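Local coordinates for ABC transporter substrate binding protein (Ribose) (Agrobacterium vitis S4, PDB 4WT7), which binds D-allitol between its two lobes and probably serves as the carbohydrate-binding component of an ABC transporter, at residues L143-D148 with A221-W226; V155-G160 with I169-L174; K59-E64 with Q281-V286. All coordinates share one frame; numbering follows the deposited sequence.

Contact 1. Residues L143-D148 with A221-W226; sequences LQLVSD and AIWSAW. With X9X (D-allitol), chain C.
Leu-145 turns its side chain onto Ala-221 through a chi1 of -177°, which sets CG anti to the backbone N, on the strand side, from where CD1 reaches the alanine. That methyl does most of the touching: Leu-145 CD1 lies 3.9 Å from Ala-221 CB, with the branch carbon CG close behind. It also approaches Trp-223 CB at 4.2 Å, at the edge of the indole and near its plane, so the leucine flanks the ring and covers neither face. The chemistry is purely apolar and all three residues are buried. Ala-221 and Trp-223 are alternate residues of the strand and point to the helix, while Ile-222 between them points away. Within the helix itself, Gln-144, next to Leu-145 in sequence, reaches one turn along, its NE2 donating to Asp-148 OD1 at 3.2 Å. The donor sits well above the carboxylate plane, although the bond itself is nearly straight at 166°.

Past the strand, Trp-226 takes a chi1 of 57°, with CG between its own N and carbonyl carbon, and this presents one indole face to D-allitol. The polyol carbon CAI lies 3.7 Å above the plane of the Trp-226 ring, toward the rim. Trp-226 NE1 is bonded to Asp-193, which helps fix the ring's rotation.

Strand 221-224 runs in its sheet between 153-158 and 246-249, and Leu-145 of helix 134-148 spans all three by touching Val-155 and Tyr-248 as well. Beside it, helix 165-178 packs Tyr-171 and Leu-174 against Trp-223.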
loop_
_atom_site.group_PDB
_atom_site.type_symbol
_atom_site.label_atom_id
_atom_site.label_comp_id
_atom_site.label_asym_id
_atom_site.label_seq_id
_atom_site.Cartn_x
_atom_site.Cartn_y
_atom_site.Cartn_z
ATOM N N LEU A 143 -14.856 -2.798 9.012
ATOM C CA LEU A 143 -15.692 -2.941 10.198
ATOM C C LEU A 143 -15.683 -1.640 11.004
ATOM O O LEU A 143 -16.697 -1.237 11.575
ATOM C CB LEU A 143 -15.246 -4.140 11.048
ATOM C CG LEU A 143 -15.587 -5.496 10.417
ATOM C CD1 LEU A 143 -14.835 -6.645 11.110
ATOM C CD2 LEU A 143 -17.074 -5.733 10.500
ATOM N N GLN A 144 -14.529 -0.989 11.043
ATOM C CA GLN A 144 -14.423 0.288 11.724
ATOM C C GLN A 144 -15.342 1.290 11.032
ATOM O O GLN A 144 -16.096 2.016 11.677
ATOM C CB GLN A 144 -12.983 0.789 11.718
ATOM C CG GLN A 144 -12.827 2.168 12.387
ATOM C CD GLN A 144 -12.567 2.038 13.861
ATOM O OE1 GLN A 144 -11.597 1.407 14.258
ATOM N NE2 GLN A 144 -13.433 2.612 14.683
ATOM N N LEU A 145 -15.265 1.318 9.709
ATOM C CA LEU A 145 -16.056 2.234 8.910
ATOM C C LEU A 145 -17.541 2.022 9.218
ATOM O O LEU A 145 -18.255 2.967 9.558
ATOM C CB LEU A 145 -15.738 2.077 7.405
ATOM C CG LEU A 145 -16.471 3.062 6.459
ATOM C CD1 LEU A 145 -15.756 3.246 5.132
ATOM C CD2 LEU A 145 -17.872 2.588 6.170
ATOM N N VAL A 146 -17.999 0.773 9.124
ATOM C CA VAL A 146 -19.407 0.424 9.324
ATOM C C VAL A 146 -19.882 0.804 10.738
ATOM O O VAL A 146 -20.882 1.540 10.913
ATOM C CB VAL A 146 -19.657 -1.086 9.032
ATOM C CG1 VAL A 146 -21.002 -1.550 9.592
ATOM C CG2 VAL A 146 -19.597 -1.352 7.525
ATOM N N SER A 147 -19.173 0.314 11.745
ATOM C CA SER A 147 -19.456 0.729 13.126
ATOM C C SER A 147 -19.555 2.271 13.222
ATOM O O SER A 147 -20.546 2.808 13.706
ATOM C CB SER A 147 -18.416 0.134 14.086
ATOM O OG SER A 147 -18.441 0.749 15.366
ATOM N N ASP A 148 -18.571 2.974 12.675
ATOM C CA ASP A 148 -18.514 4.425 12.761
ATOM C C ASP A 148 -19.741 5.134 12.185
ATOM O O ASP A 148 -20.130 6.225 12.662
ATOM C CB ASP A 148 -17.295 4.954 12.009
ATOM C CG ASP A 148 -15.997 4.928 12.830
ATOM O OD1 ASP A 148 -15.971 4.457 13.983
ATOM O OD2 ASP A 148 -14.976 5.377 12.276
ATOM N N ALA A 221 -19.040 8.516 4.583
ATOM C CA ALA A 221 -17.639 8.146 4.612
ATOM C C ALA A 221 -16.974 8.202 3.234
ATOM O O ALA A 221 -17.649 8.198 2.179
ATOM C CB ALA A 221 -17.486 6.761 5.194
ATOM N N ILE A 222 -15.649 8.273 3.265
ATOM C CA ILE A 222 -14.841 8.164 2.071
ATOM C C ILE A 222 -13.706 7.178 2.372
ATOM O O ILE A 222 -12.919 7.368 3.337
ATOM C CB ILE A 222 -14.247 9.498 1.670
ATOM C CG1 ILE A 222 -15.348 10.553 1.585
ATOM C CG2 ILE A 222 -13.518 9.378 0.347
ATOM C CD1 ILE A 222 -14.842 11.853 1.133
ATOM N N TRP A 223 -13.645 6.150 1.552
ATOM C CA TRP A 223 -12.715 5.046 1.719
ATOM C C TRP A 223 -11.674 5.077 0.620
ATOM O O TRP A 223 -11.985 5.388 -0.534
ATOM C CB TRP A 223 -13.487 3.733 1.628
ATOM C CG TRP A 223 -12.651 2.452 1.762
ATOM C CD1 TRP A 223 -12.497 1.703 2.891
ATOM C CD2 TRP A 223 -11.885 1.791 0.737
ATOM N NE1 TRP A 223 -11.691 0.617 2.638
ATOM C CE2 TRP A 223 -11.293 0.649 1.330
ATOM C CE3 TRP A 223 -11.634 2.048 -0.615
ATOM C CZ2 TRP A 223 -10.472 -0.237 0.611
ATOM C CZ3 TRP A 223 -10.821 1.194 -1.321
ATOM C CH2 TRP A 223 -10.250 0.054 -0.712
ATOM N N SER A 224 -10.450 4.715 0.982
ATOM C CA SER A 224 -9.354 4.587 0.042
ATOM C C SER A 224 -8.499 3.420 0.493
ATOM O O SER A 224 -8.478 3.093 1.677
ATOM C CB SER A 224 -8.525 5.863 0.077
ATOM O OG SER A 224 -9.373 6.972 -0.153
ATOM N N ALA A 225 -7.738 2.847 -0.429
ATOM C CA ALA A 225 -6.976 1.629 -0.141
ATOM C C ALA A 225 -5.613 1.954 0.476
ATOM O O ALA A 225 -4.933 1.072 1.025
ATOM C CB ALA A 225 -6.812 0.797 -1.425
ATOM N N TRP A 226 -5.226 3.228 0.371
ATOM C CA TRP A 226 -4.012 3.751 0.959
ATOM C C TRP A 226 -4.300 5.208 1.318
ATOM O O TRP A 226 -5.301 5.749 0.894
ATOM C CB TRP A 226 -2.816 3.618 0.016
ATOM C CG TRP A 226 -3.008 4.287 -1.299
ATOM C CD1 TRP A 226 -3.992 4.034 -2.220
ATOM C CD2 TRP A 226 -2.182 5.292 -1.863
ATOM N NE1 TRP A 226 -3.846 4.851 -3.318
ATOM C CE2 TRP A 226 -2.734 5.627 -3.132
ATOM C CE3 TRP A 226 -1.033 5.938 -1.448
ATOM C CZ2 TRP A 226 -2.170 6.611 -3.955
ATOM C CZ3 TRP A 226 -0.473 6.898 -2.264
ATOM C CH2 TRP A 226 -1.040 7.230 -3.496
HETATM O OAA X9X C . -0.255 1.036 -5.032
HETATM C CAG X9X C . -0.532 2.147 -4.258
HETATM C CAI X9X C . -0.328 2.056 -2.781
HETATM O OAC X9X C . -1.301 1.247 -2.164
HETATM C CAK X9X C . 1.086 1.679 -2.449
HETATM O OAE X9X C . 1.876 2.580 -3.125
HETATM C CAL X9X C . 1.391 1.875 -0.962
HETATM O OAF X9X C . 1.121 3.172 -0.557
HETATM C CAJ X9X C . 0.800 0.864 -0.001
HETATM O OAD X9X C . -0.519 1.116 0.341
HETATM C CAH X9X C . 0.967 -0.590 -0.390
HETATM O OAB X9X C . 1.039 -1.500 0.687
#

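Contact 2. Residues V155-G160 with I169-L174; sequences VVVFNG and IRYDQL. With X9X (D-allitol), chain C.
Tyr-171 lies flat against the side-chain amide of Asn-159, and its atoms can be followed outward in turn. Its CB passes 3.9 Å from Asn-159 OD1, and CG stays under that same oxygen. Next, Tyr-171 CD1 meets Asn-159 CG at 3.7 Å. By mid-ring the amide nitrogen has taken over: Asn-159 ND2 sits 3.4 Å above the plane of the Tyr-171 ring, over its centre. Amide and ring are only 14° apart, an amide-pi stack and not an N-H aimed into the ring. Val-157 CG1 comes to Tyr-171 CE1 at 4.0 Å, the two side chains crossing at about a right angle. At the tip, OH bonds to one carboxylate oxygen of Glu-190 while Asn-159 ND2 donates to the other, so a single acid holds both layers of the stack.

This is the strand-to-helix half of a beta-alpha-beta unit, strand 153-158, helix 165-178 and strand 184-186, in the alpha/beta fold of a periplasmic binding protein. One turn on, Leu-174 CD2 and Val-157 CG2 come tip to tip at 3.8 Å.

Another side of the helix serves the ligand. The extended chain of Arg-170 brings NH1 to D-allitol OAD at 3.0 Å and NH2 to OAB at 3.1 Å, while Asn-134 takes its NE and Ala-225 O a further bond from NH1.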
loop_
_atom_site.group_PDB
_atom_site.type_symbol
_atom_site.label_atom_id
_atom_site.label_comp_id
_atom_site.label_asym_id
_atom_site.label_seq_id
_atom_site.Cartn_x
_atom_site.Cartn_y
_atom_site.Cartn_z
ATOM N N VAL A 155 -21.062 5.741 0.943
ATOM C CA VAL A 155 -19.606 5.746 1.011
ATOM C C VAL A 155 -19.018 6.040 -0.351
ATOM O O VAL A 155 -19.340 5.369 -1.339
ATOM C CB VAL A 155 -19.078 4.381 1.497
ATOM C CG1 VAL A 155 -17.574 4.409 1.669
ATOM C CG2 VAL A 155 -19.732 4.003 2.810
ATOM N N VAL A 156 -18.167 7.057 -0.408
ATOM C CA VAL A 156 -17.431 7.356 -1.604
ATOM C C VAL A 156 -16.163 6.514 -1.532
ATOM O O VAL A 156 -15.479 6.442 -0.486
ATOM C CB VAL A 156 -17.059 8.852 -1.693
ATOM C CG1 VAL A 156 -16.195 9.117 -2.906
ATOM C CG2 VAL A 156 -18.307 9.750 -1.714
ATOM N N VAL A 157 -15.848 5.860 -2.631
ATOM C CA VAL A 157 -14.772 4.885 -2.624
ATOM C C VAL A 157 -13.775 5.288 -3.692
ATOM O O VAL A 157 -14.190 5.558 -4.828
ATOM C CB VAL A 157 -15.309 3.466 -2.968
ATOM C CG1 VAL A 157 -14.217 2.640 -3.538
ATOM C CG2 VAL A 157 -15.946 2.784 -1.756
ATOM N N PHE A 158 -12.491 5.358 -3.337
ATOM C CA PHE A 158 -11.393 5.514 -4.304
ATOM C C PHE A 158 -10.845 4.112 -4.568
ATOM O O PHE A 158 -10.354 3.451 -3.637
ATOM C CB PHE A 158 -10.239 6.362 -3.734
ATOM C CG PHE A 158 -10.459 7.881 -3.797
ATOM C CD1 PHE A 158 -10.161 8.606 -4.953
ATOM C CD2 PHE A 158 -10.895 8.579 -2.679
ATOM C CE1 PHE A 158 -10.338 10.001 -4.999
ATOM C CE2 PHE A 158 -11.074 9.963 -2.721
ATOM C CZ PHE A 158 -10.777 10.673 -3.873
ATOM N N ASN A 159 -10.916 3.663 -5.820
ATOM C CA ASN A 159 -10.519 2.301 -6.157
ATOM C C ASN A 159 -9.778 2.330 -7.482
ATOM O O ASN A 159 -10.225 1.742 -8.465
ATOM C CB ASN A 159 -11.761 1.399 -6.193
ATOM C CG ASN A 159 -11.441 -0.070 -6.493
ATOM O OD1 ASN A 159 -10.353 -0.583 -6.189
ATOM N ND2 ASN A 159 -12.396 -0.752 -7.107
ATOM N N GLY A 160 -8.653 3.058 -7.513
ATOM C CA GLY A 160 -7.908 3.277 -8.743
ATOM C C GLY A 160 -6.675 2.394 -8.885
ATOM O O GLY A 160 -5.921 2.503 -9.845
ATOM N N ILE A 169 -7.050 -6.542 -2.505
ATOM C CA ILE A 169 -7.535 -7.290 -1.337
ATOM C C ILE A 169 -8.301 -6.355 -0.403
ATOM O O ILE A 169 -9.350 -6.726 0.153
ATOM C CB ILE A 169 -6.367 -8.007 -0.603
ATOM C CG1 ILE A 169 -5.674 -9.007 -1.553
ATOM C CG2 ILE A 169 -6.837 -8.702 0.696
ATOM C CD1 ILE A 169 -4.326 -9.568 -0.918
ATOM N N ARG A 170 -7.778 -5.149 -0.198
ATOM C CA ARG A 170 -8.431 -4.223 0.713
ATOM C C ARG A 170 -9.819 -3.879 0.181
ATOM O O ARG A 170 -10.783 -3.849 0.939
ATOM C CB ARG A 170 -7.594 -2.946 0.904
ATOM C CG ARG A 170 -6.321 -3.150 1.747
ATOM C CD ARG A 170 -5.262 -2.105 1.480
ATOM N NE ARG A 170 -3.934 -2.581 1.852
ATOM C CZ ARG A 170 -2.790 -1.955 1.570
ATOM N NH1 ARG A 170 -2.773 -0.795 0.920
ATOM N NH2 ARG A 170 -1.664 -2.509 1.907
ATOM N N TYR A 171 -9.929 -3.660 -1.132
ATOM C CA TYR A 171 -11.217 -3.327 -1.712
ATOM C C TYR A 171 -12.175 -4.507 -1.581
ATOM O O TYR A 171 -13.319 -4.340 -1.117
ATOM C CB TYR A 171 -11.071 -2.893 -3.168
ATOM C CG TYR A 171 -12.404 -2.669 -3.815
ATOM C CD1 TYR A 171 -13.162 -1.534 -3.530
ATOM C CD2 TYR A 171 -12.937 -3.609 -4.669
ATOM C CE1 TYR A 171 -14.393 -1.340 -4.128
ATOM C CE2 TYR A 171 -14.176 -3.413 -5.276
ATOM C CZ TYR A 171 -14.893 -2.267 -5.006
ATOM O OH TYR A 171 -16.135 -2.099 -5.601
ATOM N N ASP A 172 -11.713 -5.698 -1.951
ATOM C CA ASP A 172 -12.534 -6.899 -1.825
ATOM C C ASP A 172 -13.096 -7.074 -0.416
ATOM O O ASP A 172 -14.245 -7.481 -0.206
ATOM C CB ASP A 172 -11.721 -8.147 -2.220
ATOM C CG ASP A 172 -11.526 -8.256 -3.704
ATOM O OD1 ASP A 172 -12.151 -7.472 -4.457
ATOM O OD2 ASP A 172 -10.748 -9.107 -4.153
ATOM N N GLN A 173 -12.285 -6.741 0.579
ATOM C CA GLN A 173 -12.735 -6.901 1.949
ATOM C C GLN A 173 -13.789 -5.869 2.326
ATOM O O GLN A 173 -14.704 -6.174 3.088
ATOM C CB GLN A 173 -11.553 -6.863 2.890
ATOM C CG GLN A 173 -10.644 -8.064 2.711
ATOM C CD GLN A 173 -11.377 -9.380 3.014
ATOM O OE1 GLN A 173 -11.960 -10.028 2.130
ATOM N NE2 GLN A 173 -11.373 -9.748 4.281
ATOM N N LEU A 174 -13.661 -4.654 1.802
ATOM C CA LEU A 174 -14.671 -3.639 2.016
ATOM C C LEU A 174 -15.967 -4.152 1.420
ATOM O O LEU A 174 -17.032 -4.135 2.049
ATOM C CB LEU A 174 -14.265 -2.349 1.324
ATOM C CG LEU A 174 -15.352 -1.272 1.325
ATOM C CD1 LEU A 174 -15.499 -0.703 2.741
ATOM C CD2 LEU A 174 -14.990 -0.215 0.318
HETATM O OAA X9X C . -0.255 1.036 -5.032
HETATM C CAG X9X C . -0.532 2.147 -4.258
HETATM C CAI X9X C . -0.328 2.056 -2.781
HETATM O OAC X9X C . -1.301 1.247 -2.164
HETATM C CAK X9X C . 1.086 1.679 -2.449
HETATM O OAE X9X C . 1.876 2.580 -3.125
HETATM C CAL X9X C . 1.391 1.875 -0.962
HETATM O OAF X9X C . 1.121 3.172 -0.557
HETATM C CAJ X9X C . 0.800 0.864 -0.001
HETATM O OAD X9X C . -0.519 1.116 0.341
HETATM C CAH X9X C . 0.967 -0.590 -0.390
HETATM O OAB X9X C . 1.039 -1.500 0.687
#

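Contact 3. Residues K59-E64 with Q281-V286; sequences KRLGGE and QAIQNV
Gln-284 NE2 is gripped by two acceptors, the carboxylate oxygen OE2 of Glu-57 and a bridging water that accepts its N-H at 3.2 Å. Arg-60 NH2 uses the very same pair: it makes a salt bridge to Glu-57 OE2 and donates to the water, again at 3.2 Å. The two nitrogens therefore end up 3.6 Å apart, Arg-60 NH2 beside Gln-284 NE2, with no bond between them. Both the amide nitrogen and the water lie at the edge of the guanidinium, in its plane, and the amide is turned 25° from that plane. Bends in both chains allow this meeting: Arg-60 folds at chi3, and Gln-284 folds at chi2 (-74°) to bring its amide across to helix 45-60.

Beneath these polar groups, Leu-61 CD1 supplies the apolar part, 4.1 Å from Ile-283 CG2 and just as near, at 4.0 Å, to Gln-284 NE2. Leu-61 and Ile-283 are buried and both also touch Leu-30. Helix 45-60 ends here in a Schellman motif, where Gly-62, at a phi of 85°, returns its N to Lys-59 O at 2.9 Å and turns the chain toward strand 64-69.

The amide nitrogen and the guanidinium N-H groups are all donors, so they are joined by what they share: Glu-57 probably offsets the arginine's charge, and the water and carboxylate together tie helix 275-290 to the end of helix 45-60 at a partly exposed edge.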
loop_
_atom_site.group_PDB
_atom_site.type_symbol
_atom_site.label_atom_id
_atom_site.label_comp_id
_atom_site.label_asym_id
_atom_site.label_seq_id
_atom_site.Cartn_x
_atom_site.Cartn_y
_atom_site.Cartn_z
ATOM N N LYS A 59 23.035 -3.563 1.712
ATOM C CA LYS A 59 24.350 -3.041 2.117
ATOM C C LYS A 59 24.786 -3.585 3.480
ATOM O O LYS A 59 25.948 -3.969 3.661
ATOM C CB LYS A 59 24.380 -1.509 2.149
ATOM C CG LYS A 59 24.323 -0.821 0.801
ATOM C CD LYS A 59 24.093 0.706 0.955
ATOM C CE LYS A 59 23.904 1.424 -0.393
ATOM N NZ LYS A 59 23.785 2.932 -0.272
ATOM N N ARG A 60 23.863 -3.643 4.438
ATOM C CA ARG A 60 24.245 -4.035 5.790
ATOM C C ARG A 60 24.684 -5.498 5.813
ATOM O O ARG A 60 25.563 -5.890 6.594
ATOM C CB ARG A 60 23.107 -3.807 6.782
ATOM C CG ARG A 60 23.545 -3.986 8.240
ATOM C CD ARG A 60 22.370 -3.988 9.202
ATOM N NE ARG A 60 21.537 -5.139 8.962
ATOM C CZ ARG A 60 21.725 -6.345 9.477
ATOM N NH1 ARG A 60 22.742 -6.590 10.275
ATOM N NH2 ARG A 60 20.892 -7.329 9.155
ATOM N N LEU A 61 24.096 -6.304 4.939
ATOM C CA LEU A 61 24.483 -7.698 4.848
ATOM C C LEU A 61 25.687 -7.922 3.950
ATOM O O LEU A 61 26.049 -9.060 3.678
ATOM C CB LEU A 61 23.314 -8.556 4.358
ATOM C CG LEU A 61 22.148 -8.558 5.341
ATOM C CD1 LEU A 61 20.877 -9.156 4.779
ATOM C CD2 LEU A 61 22.532 -9.294 6.597
ATOM N N GLY A 62 26.283 -6.836 3.470
ATOM C CA GLY A 62 27.485 -6.913 2.643
ATOM C C GLY A 62 27.308 -7.141 1.140
ATOM O O GLY A 62 28.306 -7.394 0.429
ATOM N N GLY A 63 26.060 -7.069 0.660
ATOM C CA GLY A 63 25.751 -7.299 -0.752
ATOM C C GLY A 63 25.803 -5.986 -1.518
ATOM O O GLY A 63 25.962 -4.924 -0.926
ATOM N N GLU A 64 25.681 -6.068 -2.831
ATOM C CA GLU A 64 25.733 -4.894 -3.689
ATOM C C GLU A 64 24.382 -4.704 -4.354
ATOM O O GLU A 64 23.949 -5.543 -5.178
ATOM C CB GLU A 64 26.859 -5.038 -4.721
ATOM C CG GLU A 64 26.915 -3.935 -5.809
ATOM C CD GLU A 64 28.018 -4.205 -6.834
ATOM O OE1 GLU A 64 29.199 -4.359 -6.394
ATOM O OE2 GLU A 64 27.705 -4.315 -8.048
ATOM N N GLN A 281 12.528 -7.295 5.708
ATOM C CA GLN A 281 12.130 -8.681 5.611
ATOM C C GLN A 281 12.435 -9.265 4.246
ATOM O O GLN A 281 12.982 -10.382 4.134
ATOM C CB GLN A 281 10.652 -8.835 5.880
ATOM C CG GLN A 281 10.341 -10.247 6.293
ATOM C CD GLN A 281 8.869 -10.496 6.375
ATOM O OE1 GLN A 281 8.351 -10.835 7.443
ATOM N NE2 GLN A 281 8.172 -10.350 5.239
ATOM N N ALA A 282 12.083 -8.518 3.201
ATOM C CA ALA A 282 12.311 -9.018 1.843
ATOM C C ALA A 282 13.791 -9.412 1.689
ATOM O O ALA A 282 14.094 -10.510 1.245
ATOM C CB ALA A 282 11.915 -7.984 0.793
ATOM N N ILE A 283 14.697 -8.514 2.084
ATOM C CA ILE A 283 16.127 -8.772 1.948
ATOM C C ILE A 283 16.622 -9.888 2.889
ATOM O O ILE A 283 17.473 -10.714 2.510
ATOM C CB ILE A 283 16.957 -7.505 2.149
ATOM C CG1 ILE A 283 16.465 -6.396 1.223
ATOM C CG2 ILE A 283 18.384 -7.782 1.813
ATOM C CD1 ILE A 283 16.266 -6.853 -0.236
ATOM N N GLN A 284 16.101 -9.920 4.106
ATOM C CA GLN A 284 16.359 -11.040 4.993
ATOM C C GLN A 284 15.993 -12.320 4.247
ATOM O O GLN A 284 16.755 -13.289 4.262
ATOM C CB GLN A 284 15.559 -10.944 6.310
ATOM C CG GLN A 284 16.147 -9.970 7.367
ATOM C CD GLN A 284 17.416 -10.510 8.066
ATOM O OE1 GLN A 284 17.388 -11.563 8.715
ATOM N NE2 GLN A 284 18.525 -9.783 7.933
ATOM N N ASN A 285 14.826 -12.317 3.586
ATOM C CA ASN A 285 14.358 -13.524 2.929
ATOM C C ASN A 285 15.195 -13.871 1.693
ATOM O O ASN A 285 15.379 -15.047 1.374
ATOM C CB ASN A 285 12.849 -13.459 2.631
ATOM C CG ASN A 285 12.013 -13.669 3.881
ATOM O OD1 ASN A 285 12.548 -13.939 4.959
ATOM N ND2 ASN A 285 10.705 -13.537 3.757
ATOM N N VAL A 286 15.728 -12.861 1.012
ATOM C CA VAL A 286 16.661 -13.137 -0.064
ATOM C C VAL A 286 17.912 -13.885 0.450
ATOM O O VAL A 286 18.327 -14.897 -0.131
ATOM C CB VAL A 286 17.101 -11.876 -0.784
ATOM C CG1 VAL A 286 18.277 -12.194 -1.700
ATOM C CG2 VAL A 286 15.926 -11.254 -1.557
HETATM O O HOH W 1 21.146 -10.467 9.727
#

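Contacts 1 and 2 belong to one lobe and meet directly: strands 221-224 and 153-158 are sheet neighbours, with backbone bonds from Trp-223 to Val-156 and Phe-158, and both segment pairs reach D-allitol. Contact 3 lies in the other lobe, on the opposite side of the chain's centre, about 36 Å from contact 1 and 34 Å from contact 2, centre to centre. Contact 1 is core packing of helix on sheet. Contact 2 is only partly buried and mixes apolar methyls with a stacked amide. Contact 3 joins the end of helix 45-60 and the turn after it to helix 275-290, and its polar, water-assisted link contrasts with the purely apolar packing across contact 1.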